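Long-range contacts in Pbp related beta-lactamase (Pyrococcus abyssi, PDB 2QMI), which probably acts as a self-compartmentalizing peptidase, assembled as an octamer and related to penicillin-binding proteins and beta-lactamases: residues Gly155-Phe159 / Ile272-Trp276; Val210-Tyr214 / Glu327-Gly331; Pro224-Pro228 / Val306-Thr310. One frame throughout, in Å; residues are numbered along the deposited sequence.

Contact 1 (Gly155-Phe159 / Ile272-Trp276); sequences GERFF and IKVPW
The F158 side chain leaves its backbone with CG trans to N (chi1 -180°), which carries the ring out to I272, V274 and P275; I272, extended through CG1 (chi1 -167°), brings CD1 up to F158 CB and N. In this penicillin-binding-protein/beta-lactamase fold, the contact joins the loop before helix 162-176 to edge strand 272-273 of the main antiparallel sheet and the turn that follows it. V274 supplies the central touch: CG1 sits 3.7 Å from the centroid of the F158 ring, only 12° off the ring normal, a CH-pi contact over the face. The two side chains run side by side in the same direction, and V274 CG1 lies over the centre of the F158 ring. P275 comes across F158 at about a right angle and meets it obliquely, its CD lying 3.5 Å from F158 CD2. At the other end, I272 CG2 approaches F158 CD1 at 3.8 Å, also obliquely, while I272 CD1 fits against the backbone, 3.6 Å from F158 N. The carbonyl of K273 adds a polar neighbour, with K273 O 3.6 Å from F158 CB. No hydrogen bond crosses between the segments, so the join is apolar packing. Y284 of the adjacent strand 283-284 and H107 also meet the F158 ring. The same side chain touches a residue group that resembles the SxxK active site of this family (S59 and K62, with Y160 and H302 beside them), so the contact probably borders the catalytic pocket. I438 of a second subunit packs on R157, whose guanidinium carries F159 CZ 3.4 Å above one face, offset toward the rim.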
ATOM      1  N   GLY A 155     -54.137  -6.703  -6.178  1.00 26.37           N
ATOM      2  CA  GLY A 155     -54.922  -5.987  -5.193  1.00 25.48           C
ATOM      3  C   GLY A 155     -54.791  -6.398  -3.742  1.00 25.52           C
ATOM      4  O   GLY A 155     -55.406  -5.777  -2.880  1.00 26.07           O
ATOM      5  N   GLU A 156     -54.006  -7.427  -3.451  1.00 26.39           N
ATOM      6  CA  GLU A 156     -53.842  -7.858  -2.068  1.00 27.56           C
ATOM      7  C   GLU A 156     -52.687  -7.160  -1.347  1.00 27.86           C
ATOM      8  O   GLU A 156     -52.766  -6.937  -0.139  1.00 28.40           O
ATOM      9  CB  GLU A 156     -53.657  -9.385  -1.993  1.00 28.99           C
ATOM     10  CG  GLU A 156     -54.808 -10.185  -2.626  1.00 32.48           C
ATOM     11  CD  GLU A 156     -54.767 -11.678  -2.304  1.00 34.22           C
ATOM     12  OE1 GLU A 156     -53.657 -12.252  -2.253  1.00 34.88           O
ATOM     13  OE2 GLU A 156     -55.853 -12.282  -2.113  1.00 35.69           O
ATOM     14  N   ARG A 157     -51.621  -6.807  -2.067  1.00 27.23           N
ATOM     15  CA  ARG A 157     -50.477  -6.149  -1.427  1.00 27.06           C
ATOM     16  C   ARG A 157     -49.840  -5.012  -2.217  1.00 25.38           C
ATOM     17  O   ARG A 157     -49.991  -4.915  -3.432  1.00 24.52           O
ATOM     18  CB  ARG A 157     -49.395  -7.183  -1.069  1.00 28.22           C
ATOM     19  CG  ARG A 157     -49.775  -8.081   0.099  1.00 31.10           C
ATOM     20  CD  ARG A 157     -48.673  -9.059   0.449  1.00 32.46           C
ATOM     21  NE  ARG A 157     -47.448  -8.404   0.891  1.00 32.47           N
ATOM     22  CZ  ARG A 157     -46.381  -9.060   1.345  1.00 32.23           C
ATOM     23  NH1 ARG A 157     -46.402 -10.388   1.417  1.00 31.50           N
ATOM     24  NH2 ARG A 157     -45.288  -8.395   1.716  1.00 32.10           N
ATOM     25  N   PHE A 158     -49.114  -4.158  -1.500  1.00 23.81           N
ATOM     26  CA  PHE A 158     -48.446  -3.008  -2.092  1.00 22.70           C
ATOM     27  C   PHE A 158     -46.943  -3.226  -2.277  1.00 21.79           C
ATOM     28  O   PHE A 158     -46.222  -3.518  -1.329  1.00 23.35           O
ATOM     29  CB  PHE A 158     -48.681  -1.770  -1.212  1.00 22.42           C
ATOM     30  CG  PHE A 158     -48.037  -0.506  -1.736  1.00 23.65           C
ATOM     31  CD1 PHE A 158     -48.676   0.273  -2.694  1.00 20.81           C
ATOM     32  CD2 PHE A 158     -46.779  -0.109  -1.282  1.00 23.21           C
ATOM     33  CE1 PHE A 158     -48.076   1.428  -3.193  1.00 20.99           C
ATOM     34  CE2 PHE A 158     -46.169   1.052  -1.781  1.00 23.62           C
ATOM     35  CZ  PHE A 158     -46.823   1.818  -2.739  1.00 21.43           C
ATOM     36  N   PHE A 159     -46.484  -3.101  -3.515  1.00 21.07           N
ATOM     37  CA  PHE A 159     -45.069  -3.221  -3.843  1.00 21.37           C
ATOM     38  C   PHE A 159     -44.819  -2.096  -4.843  1.00 20.22           C
ATOM     39  O   PHE A 159     -45.388  -2.102  -5.928  1.00 19.00           O
ATOM     40  CB  PHE A 159     -44.751  -4.574  -4.509  1.00 23.01           C
ATOM     41  CG  PHE A 159     -44.823  -5.760  -3.579  1.00 23.46           C
ATOM     42  CD1 PHE A 159     -43.890  -5.924  -2.557  1.00 23.48           C
ATOM     43  CD2 PHE A 159     -45.821  -6.725  -3.731  1.00 23.98           C
ATOM     44  CE1 PHE A 159     -43.949  -7.025  -1.704  1.00 22.81           C
ATOM     45  CE2 PHE A 159     -45.887  -7.837  -2.875  1.00 23.92           C
ATOM     46  CZ  PHE A 159     -44.949  -7.981  -1.863  1.00 22.35           C
ATOM     47  N   ILE A 272     -54.898   1.724  -0.785  1.00 25.26           N
ATOM     48  CA  ILE A 272     -54.115   0.695  -0.125  1.00 25.58           C
ATOM     49  C   ILE A 272     -53.069   1.279   0.823  1.00 26.06           C
ATOM     50  O   ILE A 272     -52.560   2.377   0.607  1.00 25.99           O
ATOM     51  CB  ILE A 272     -53.434  -0.218  -1.188  1.00 24.84           C
ATOM     52  CG1 ILE A 272     -52.882  -1.479  -0.520  1.00 24.56           C
ATOM     53  CG2 ILE A 272     -52.336   0.560  -1.925  1.00 24.39           C
ATOM     54  CD1 ILE A 272     -52.236  -2.455  -1.493  1.00 24.94           C
ATOM     55  N   LYS A 273     -52.761   0.532   1.879  1.00 26.37           N
ATOM     56  CA  LYS A 273     -51.789   0.961   2.881  1.00 26.92           C
ATOM     57  C   LYS A 273     -50.356   0.747   2.384  1.00 26.88           C
ATOM     58  O   LYS A 273     -50.056  -0.246   1.724  1.00 25.59           O
ATOM     59  CB  LYS A 273     -52.024   0.179   4.181  1.00 27.08           C
ATOM     60  CG  LYS A 273     -51.287   0.706   5.416  1.00 28.60           C
ATOM     61  CD  LYS A 273     -51.438  -0.265   6.599  1.00 29.35           C
ATOM     62  CE  LYS A 273     -50.755   0.235   7.874  1.00 28.83           C
ATOM     63  NZ  LYS A 273     -49.267   0.342   7.741  1.00 30.10           N
ATOM     64  N   VAL A 274     -49.474   1.688   2.703  1.00 27.25           N
ATOM     65  CA  VAL A 274     -48.073   1.600   2.295  1.00 27.32           C
ATOM     66  C   VAL A 274     -47.173   1.348   3.505  1.00 28.70           C
ATOM     67  O   VAL A 274     -47.554   1.648   4.633  1.00 29.55           O
ATOM     68  CB  VAL A 274     -47.621   2.895   1.602  1.00 26.37           C
ATOM     69  CG1 VAL A 274     -48.448   3.122   0.352  1.00 25.12           C
ATOM     70  CG2 VAL A 274     -47.765   4.074   2.563  1.00 26.59           C
ATOM     71  N   PRO A 275     -45.969   0.786   3.285  1.00 30.37           N
ATOM     72  CA  PRO A 275     -45.015   0.495   4.371  1.00 31.93           C
ATOM     73  C   PRO A 275     -44.515   1.782   5.040  1.00 32.84           C
ATOM     74  O   PRO A 275     -44.514   1.905   6.262  1.00 33.83           O
ATOM     75  CB  PRO A 275     -43.879  -0.248   3.651  1.00 32.28           C
ATOM     76  CG  PRO A 275     -44.553  -0.858   2.440  1.00 30.39           C
ATOM     77  CD  PRO A 275     -45.482   0.254   1.997  1.00 30.69           C
ATOM     78  N   TRP A 276     -44.096   2.732   4.209  1.00 35.12           N
ATOM     79  CA  TRP A 276     -43.584   4.040   4.636  1.00 34.46           C
ATOM     80  C   TRP A 276     -44.472   4.759   5.634  1.00 34.19           C
ATOM     81  O   TRP A 276     -45.119   5.755   5.299  1.00 34.19           O
ATOM     82  CB  TRP A 276     -43.398   4.932   3.410  1.00 35.88           C
ATOM     83  CG  TRP A 276     -42.223   4.536   2.574  1.00 37.53           C
ATOM     84  CD1 TRP A 276     -42.147   4.526   1.204  1.00 38.31           C
ATOM     85  CD2 TRP A 276     -40.931   4.133   3.052  1.00 38.53           C
ATOM     86  NE1 TRP A 276     -40.880   4.141   0.803  1.00 38.78           N
ATOM     87  CE2 TRP A 276     -40.117   3.893   1.917  1.00 37.84           C
ATOM     88  CE3 TRP A 276     -40.379   3.952   4.332  1.00 38.11           C
ATOM     89  CZ2 TRP A 276     -38.783   3.478   2.024  1.00 37.42           C
ATOM     90  CZ3 TRP A 276     -39.051   3.540   4.435  1.00 37.67           C
ATOM     91  CH2 TRP A 276     -38.268   3.310   3.284  1.00 37.43           C
TER

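Contact 2 (Val210-Tyr214 / Glu327-Gly331); sequences VAMGY and ENSSG
A211 meets N328 first: its methyl CB packs against the side-chain amide, 3.8 Å from N328 CG. This contact ties the run into strand 213-216, which pairs with 222-225 as a small two-stranded sheet, to the loop leaving strand 321-327 of the main antiparallel sheet in the beta-lactamase-type fold. M212 starts its side chain away from the other segment and packs on P224; it contributes its carbonyl. M212 O stands 2.5 Å from N328 OD1, two acceptors too close to be bonded, so the placing of that amide oxygen is doubtful. N328 ND2 is hydrogen-bonded to R41 O and weakly to Y40 O. G213 lies alongside N328, its backbone bonded to Q225 of the partner strand. Y214 carries most of the contact from this side. With CG swung beside its own N and away from the carbonyl (chi1 -71°), its ring runs next to the N328 side chain in the same direction; ring and amide planes stand 76° apart. N328 ND2 comes to the ring edge, 3.6 Å from Y214 CE2, and N328 O lies in the ring plane at the edge, 3.7 Å from Y214 CD2. The phenol OH hydrogen-bonds V43 N and E44 OE1. The Y214 carbonyl faces S329, whose CB is 3.3 Å from Y214 O and whose CA makes a bent C-H...O contact with it. A water donates to Y214 O at 2.8 Å and accepts a weak hydrogen bond from S330 OG at 3.3 Å.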
ATOM      1  N   VAL A 210     -30.589  25.656 -15.985  1.00 21.64           N
ATOM      2  CA  VAL A 210     -30.737  24.235 -15.694  1.00 21.36           C
ATOM      3  C   VAL A 210     -29.617  23.829 -14.750  1.00 20.75           C
ATOM      4  O   VAL A 210     -28.472  24.255 -14.916  1.00 20.72           O
ATOM      5  CB  VAL A 210     -30.630  23.386 -16.996  1.00 23.04           C
ATOM      6  CG1 VAL A 210     -30.829  21.901 -16.685  1.00 22.19           C
ATOM      7  CG2 VAL A 210     -31.667  23.864 -18.013  1.00 23.29           C
ATOM      8  N   ALA A 211     -29.950  23.009 -13.761  1.00 18.74           N
ATOM      9  CA  ALA A 211     -28.960  22.573 -12.793  1.00 20.80           C
ATOM     10  C   ALA A 211     -28.300  21.259 -13.175  1.00 19.98           C
ATOM     11  O   ALA A 211     -28.940  20.353 -13.716  1.00 19.57           O
ATOM     12  CB  ALA A 211     -29.594  22.445 -11.415  1.00 19.96           C
ATOM     13  N   MET A 212     -27.006  21.178 -12.896  1.00 20.38           N
ATOM     14  CA  MET A 212     -26.231  19.975 -13.156  1.00 19.88           C
ATOM     15  C   MET A 212     -26.524  19.035 -11.984  1.00 19.66           C
ATOM     16  O   MET A 212     -26.724  19.491 -10.861  1.00 18.93           O
ATOM     17  CB  MET A 212     -24.736  20.320 -13.200  1.00 21.17           C
ATOM     18  CG  MET A 212     -23.792  19.117 -13.191  1.00 19.64           C
ATOM     19  SD  MET A 212     -24.140  17.933 -14.506  1.00 20.24           S
ATOM     20  CE  MET A 212     -23.528  18.833 -15.948  1.00 17.07           C
ATOM     21  N   GLY A 213     -26.578  17.734 -12.249  1.00 20.34           N
ATOM     22  CA  GLY A 213     -26.833  16.789 -11.181  1.00 19.52           C
ATOM     23  C   GLY A 213     -25.554  16.540 -10.397  1.00 21.07           C
ATOM     24  O   GLY A 213     -24.460  16.838 -10.883  1.00 19.57           O
ATOM     25  N   TYR A 214     -25.688  16.005  -9.182  1.00 21.20           N
ATOM     26  CA  TYR A 214     -24.529  15.705  -8.343  1.00 21.30           C
ATOM     27  C   TYR A 214     -24.724  14.456  -7.488  1.00 23.22           C
ATOM     28  O   TYR A 214     -25.795  14.207  -6.929  1.00 21.23           O
ATOM     29  CB  TYR A 214     -24.186  16.900  -7.441  1.00 19.50           C
ATOM     30  CG  TYR A 214     -23.593  18.067  -8.195  1.00 19.69           C
ATOM     31  CD1 TYR A 214     -22.249  18.068  -8.577  1.00 19.45           C
ATOM     32  CD2 TYR A 214     -24.385  19.149  -8.571  1.00 18.25           C
ATOM     33  CE1 TYR A 214     -21.717  19.119  -9.313  1.00 19.72           C
ATOM     34  CE2 TYR A 214     -23.863  20.200  -9.311  1.00 17.75           C
ATOM     35  CZ  TYR A 214     -22.537  20.184  -9.681  1.00 19.21           C
ATOM     36  OH  TYR A 214     -22.036  21.220 -10.440  1.00 20.24           O
ATOM     37  N   GLU A 327     -34.112  19.483  -5.709  1.00 21.00           N
ATOM     38  CA  GLU A 327     -32.739  19.427  -5.235  1.00 21.12           C
ATOM     39  C   GLU A 327     -31.726  18.832  -6.216  1.00 21.41           C
ATOM     40  O   GLU A 327     -32.001  17.854  -6.909  1.00 21.88           O
ATOM     41  CB  GLU A 327     -32.691  18.650  -3.916  1.00 21.91           C
ATOM     42  CG  GLU A 327     -31.362  18.731  -3.186  1.00 21.17           C
ATOM     43  CD  GLU A 327     -31.376  17.952  -1.885  1.00 23.65           C
ATOM     44  OE1 GLU A 327     -32.355  18.108  -1.115  1.00 22.22           O
ATOM     45  OE2 GLU A 327     -30.406  17.192  -1.634  1.00 22.22           O
ATOM     46  N   ASN A 328     -30.543  19.442  -6.210  1.00 21.89           N
ATOM     47  CA  ASN A 328     -29.390  19.111  -7.045  1.00 22.94           C
ATOM     48  C   ASN A 328     -28.619  17.849  -6.651  1.00 22.16           C
ATOM     49  O   ASN A 328     -27.485  17.665  -7.082  1.00 20.30           O
ATOM     50  CB  ASN A 328     -28.418  20.292  -7.013  1.00 24.20           C
ATOM     51  CG  ASN A 328     -28.017  20.735  -8.380  1.00 26.91           C
ATOM     52  OD1 ASN A 328     -28.601  20.287  -9.363  1.00 31.07           O
ATOM     53  ND2 ASN A 328     -27.034  21.624  -8.470  1.00 26.74           N
ATOM     54  N   SER A 329     -29.224  17.002  -5.825  1.00 21.79           N
ATOM     55  CA  SER A 329     -28.589  15.767  -5.364  1.00 22.49           C
ATOM     56  C   SER A 329     -29.545  15.073  -4.400  1.00 22.66           C
ATOM     57  O   SER A 329     -30.739  15.376  -4.389  1.00 22.53           O
ATOM     58  CB  SER A 329     -27.261  16.076  -4.652  1.00 22.17           C
ATOM     59  OG  SER A 329     -27.460  16.942  -3.543  1.00 24.31           O
ATOM     60  N   SER A 330     -29.033  14.136  -3.605  1.00 21.84           N
ATOM     61  CA  SER A 330     -29.880  13.447  -2.634  1.00 24.18           C
ATOM     62  C   SER A 330     -29.267  13.584  -1.244  1.00 23.84           C
ATOM     63  O   SER A 330     -29.393  12.690  -0.406  1.00 25.20           O
ATOM     64  CB  SER A 330     -30.028  11.965  -2.992  1.00 24.65           C
ATOM     65  OG  SER A 330     -28.815  11.271  -2.765  1.00 28.07           O
ATOM     66  N   GLY A 331     -28.603  14.715  -1.013  1.00 23.41           N
ATOM     67  CA  GLY A 331     -27.965  14.969   0.267  1.00 24.44           C
ATOM     68  C   GLY A 331     -28.931  15.098   1.434  1.00 25.22           C
ATOM     69  O   GLY A 331     -28.633  14.656   2.546  1.00 24.41           O
TER
HETATM   70  O   HOH W   1     -26.581  12.275  -5.007  1.00 30.16           O

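Contact 3 (Pro224-Pro228 / Val306-Thr310); sequences PQPFP and VGMYT
V306 faces F227 and P228, offering CG2 to F227 CE1 at 4.3 Å, oblique to the ring, and CB to P228 CG at 4.4 Å, both loose apolar contacts. Past G307 the chain brings M308 back toward the 224-228 segment. Its CG occupies the position flanked by both N and the carbonyl carbon (chi1 76°), and further bends at chi2 and chi3 fold the thioether over the partner backbone. M308 CB packs against Q225 CB at 4.0 Å, and M308 CG rests 3.4 Å from Q225 O. The sulfur reaches P228, with M308 SD 3.5 Å from P228 CD; the terminal methyl clashes with V306 in the model, so its exact place is doubtful. These residues form the loop linking strands 297-305 and 310-316, antiparallel neighbours in the main sheet of the penicillin-binding-protein fold, and V306 N donates to Y309 O at 3.0 Å across it. The loop rests on the chain leaving strand 222-225. Y309 then crosses F227 at about a right angle. Its CE2 lies in the plane of the F227 ring, at the edge, 3.8 Å from F227 CD1, while P228 CD lies over one face of the same ring, offset toward the rim. F227 CA in turn sits at the edge of the Y309 ring. The Y309 hydroxyl hydrogen-bonds A211 O and takes a weak bond from a water, which accepts from F227 N at 3.1 Å. The carbonyls of P226 and F227 accept hydrogen bonds from the guanidinium of R46 of a third subunit.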
ATOM      1  N   PRO A 224     -20.306  15.670 -10.540  1.00 19.10           N
ATOM      2  CA  PRO A 224     -21.371  16.024 -11.486  1.00 20.13           C
ATOM      3  C   PRO A 224     -21.825  14.859 -12.356  1.00 21.60           C
ATOM      4  O   PRO A 224     -21.011  14.087 -12.858  1.00 21.76           O
ATOM      5  CB  PRO A 224     -20.750  17.155 -12.303  1.00 18.33           C
ATOM      6  CG  PRO A 224     -19.301  16.793 -12.316  1.00 18.98           C
ATOM      7  CD  PRO A 224     -19.035  16.325 -10.900  1.00 17.61           C
ATOM      8  N   GLN A 225     -23.138  14.743 -12.527  1.00 22.33           N
ATOM      9  CA  GLN A 225     -23.728  13.685 -13.338  1.00 22.51           C
ATOM     10  C   GLN A 225     -24.923  14.249 -14.090  1.00 22.65           C
ATOM     11  O   GLN A 225     -25.820  14.844 -13.487  1.00 24.08           O
ATOM     12  CB  GLN A 225     -24.192  12.522 -12.447  1.00 22.91           C
ATOM     13  CG  GLN A 225     -23.057  11.727 -11.819  1.00 23.89           C
ATOM     14  CD  GLN A 225     -22.438  10.741 -12.784  1.00 24.99           C
ATOM     15  OE1 GLN A 225     -22.616  10.839 -13.999  1.00 25.13           O
ATOM     16  NE2 GLN A 225     -21.695   9.785 -12.246  1.00 27.49           N
ATOM     17  N   PRO A 226     -24.951  14.075 -15.419  1.00 21.96           N
ATOM     18  CA  PRO A 226     -26.056  14.574 -16.246  1.00 21.01           C
ATOM     19  C   PRO A 226     -27.316  13.730 -16.049  1.00 21.56           C
ATOM     20  O   PRO A 226     -27.246  12.589 -15.587  1.00 22.37           O
ATOM     21  CB  PRO A 226     -25.509  14.454 -17.671  1.00 22.04           C
ATOM     22  CG  PRO A 226     -24.000  14.449 -17.480  1.00 22.55           C
ATOM     23  CD  PRO A 226     -23.841  13.598 -16.260  1.00 21.18           C
ATOM     24  N   PHE A 227     -28.467  14.295 -16.398  1.00 21.78           N
ATOM     25  CA  PHE A 227     -29.732  13.580 -16.270  1.00 20.85           C
ATOM     26  C   PHE A 227     -29.632  12.241 -17.010  1.00 21.11           C
ATOM     27  O   PHE A 227     -28.968  12.149 -18.045  1.00 21.17           O
ATOM     28  CB  PHE A 227     -30.871  14.407 -16.877  1.00 19.92           C
ATOM     29  CG  PHE A 227     -32.232  13.824 -16.632  1.00 19.59           C
ATOM     30  CD1 PHE A 227     -32.886  14.040 -15.424  1.00 20.38           C
ATOM     31  CD2 PHE A 227     -32.834  13.006 -17.583  1.00 20.29           C
ATOM     32  CE1 PHE A 227     -34.117  13.447 -15.166  1.00 18.95           C
ATOM     33  CE2 PHE A 227     -34.061  12.408 -17.334  1.00 19.97           C
ATOM     34  CZ  PHE A 227     -34.704  12.629 -16.122  1.00 20.27           C
ATOM     35  N   PRO A 228     -30.283  11.183 -16.487  1.00 20.87           N
ATOM     36  CA  PRO A 228     -30.216   9.884 -17.165  1.00 20.64           C
ATOM     37  C   PRO A 228     -31.354   9.728 -18.178  1.00 21.61           C
ATOM     38  O   PRO A 228     -32.296   8.954 -17.968  1.00 20.36           O
ATOM     39  CB  PRO A 228     -30.327   8.901 -16.012  1.00 20.00           C
ATOM     40  CG  PRO A 228     -31.323   9.583 -15.136  1.00 19.75           C
ATOM     41  CD  PRO A 228     -30.850  11.030 -15.135  1.00 20.55           C
ATOM     42  N   VAL A 306     -33.846  10.412  -8.997  1.00 19.75           N
ATOM     43  CA  VAL A 306     -33.203   9.783 -10.138  1.00 21.72           C
ATOM     44  C   VAL A 306     -31.708   9.682  -9.840  1.00 21.14           C
ATOM     45  O   VAL A 306     -30.877   9.566 -10.743  1.00 20.18           O
ATOM     46  CB  VAL A 306     -33.442  10.577 -11.444  1.00 21.21           C
ATOM     47  CG1 VAL A 306     -34.761  10.157 -12.055  1.00 22.89           C
ATOM     48  CG2 VAL A 306     -33.469  12.064 -11.158  1.00 23.53           C
ATOM     49  N   GLY A 307     -31.382   9.721  -8.550  1.00 19.23           N
ATOM     50  CA  GLY A 307     -29.999   9.627  -8.134  1.00 20.22           C
ATOM     51  C   GLY A 307     -29.313  10.968  -7.966  1.00 18.79           C
ATOM     52  O   GLY A 307     -29.014  11.371  -6.844  1.00 19.81           O
ATOM     53  N   MET A 308     -29.063  11.664  -9.072  1.00 18.27           N
ATOM     54  CA  MET A 308     -28.397  12.959  -9.006  1.00 19.31           C
ATOM     55  C   MET A 308     -29.358  14.143  -8.840  1.00 19.32           C
ATOM     56  O   MET A 308     -28.916  15.274  -8.690  1.00 20.02           O
ATOM     57  CB  MET A 308     -27.511  13.179 -10.243  1.00 19.18           C
ATOM     58  CG  MET A 308     -28.252  13.538 -11.518  1.00 18.99           C
ATOM     59  SD  MET A 308     -29.084  12.154 -12.290  1.00 19.41           S
ATOM     60  CE  MET A 308     -30.550  12.211 -11.563  1.00 21.56           C
ATOM     61  N   TYR A 309     -30.666  13.882  -8.898  1.00 18.72           N
ATOM     62  CA  TYR A 309     -31.685  14.924  -8.709  1.00 18.66           C
ATOM     63  C   TYR A 309     -32.774  14.293  -7.849  1.00 17.82           C
ATOM     64  O   TYR A 309     -33.061  13.112  -7.999  1.00 18.52           O
ATOM     65  CB  TYR A 309     -32.352  15.349 -10.032  1.00 17.28           C
ATOM     66  CG  TYR A 309     -31.488  16.018 -11.078  1.00 17.04           C
ATOM     67  CD1 TYR A 309     -31.009  17.323 -10.910  1.00 15.05           C
ATOM     68  CD2 TYR A 309     -31.183  15.356 -12.264  1.00 15.53           C
ATOM     69  CE1 TYR A 309     -30.245  17.944 -11.911  1.00 15.26           C
ATOM     70  CE2 TYR A 309     -30.426  15.964 -13.263  1.00 14.93           C
ATOM     71  CZ  TYR A 309     -29.961  17.247 -13.087  1.00 15.67           C
ATOM     72  OH  TYR A 309     -29.203  17.811 -14.092  1.00 15.84           O
ATOM     73  N   THR A 310     -33.373  15.072  -6.952  1.00 18.22           N
ATOM     74  CA  THR A 310     -34.466  14.579  -6.113  1.00 18.01           C
ATOM     75  C   THR A 310     -35.482  15.704  -5.941  1.00 18.53           C
ATOM     76  O   THR A 310     -35.166  16.868  -6.168  1.00 16.50           O
ATOM     77  CB  THR A 310     -33.997  14.110  -4.702  1.00 17.81           C
ATOM     78  OG1 THR A 310     -33.482  15.220  -3.962  1.00 17.67           O
ATOM     79  CG2 THR A 310     -32.929  13.033  -4.823  1.00 17.76           C
TER
HETATM   80  O   HOH W   2     -28.244  17.270 -17.219  1.00 28.23           O

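In the fold
All three contacts fall in the beta-lactamase-type part of the chain, contact 1 at the edge strand 272-273 of a large antiparallel sheet, contacts 2 and 3 at the ends of its interior strands. Contact 1 lies about 30 Å from contact 2 and 28 Å from contact 3, centre to centre, on the opposite side of the chain's centre. Contacts 2 and 3 are only 6 Å apart and share the small sheet of strands 213-216 and 222-225; the hydrogen bond of S329 O with T310 OG1 also joins them. Along the chain contact 3 nests inside contact 2, while contact 1 interleaves with both. The small sheet is thus packed against loops at the ends of strands 297-305 and 321-327.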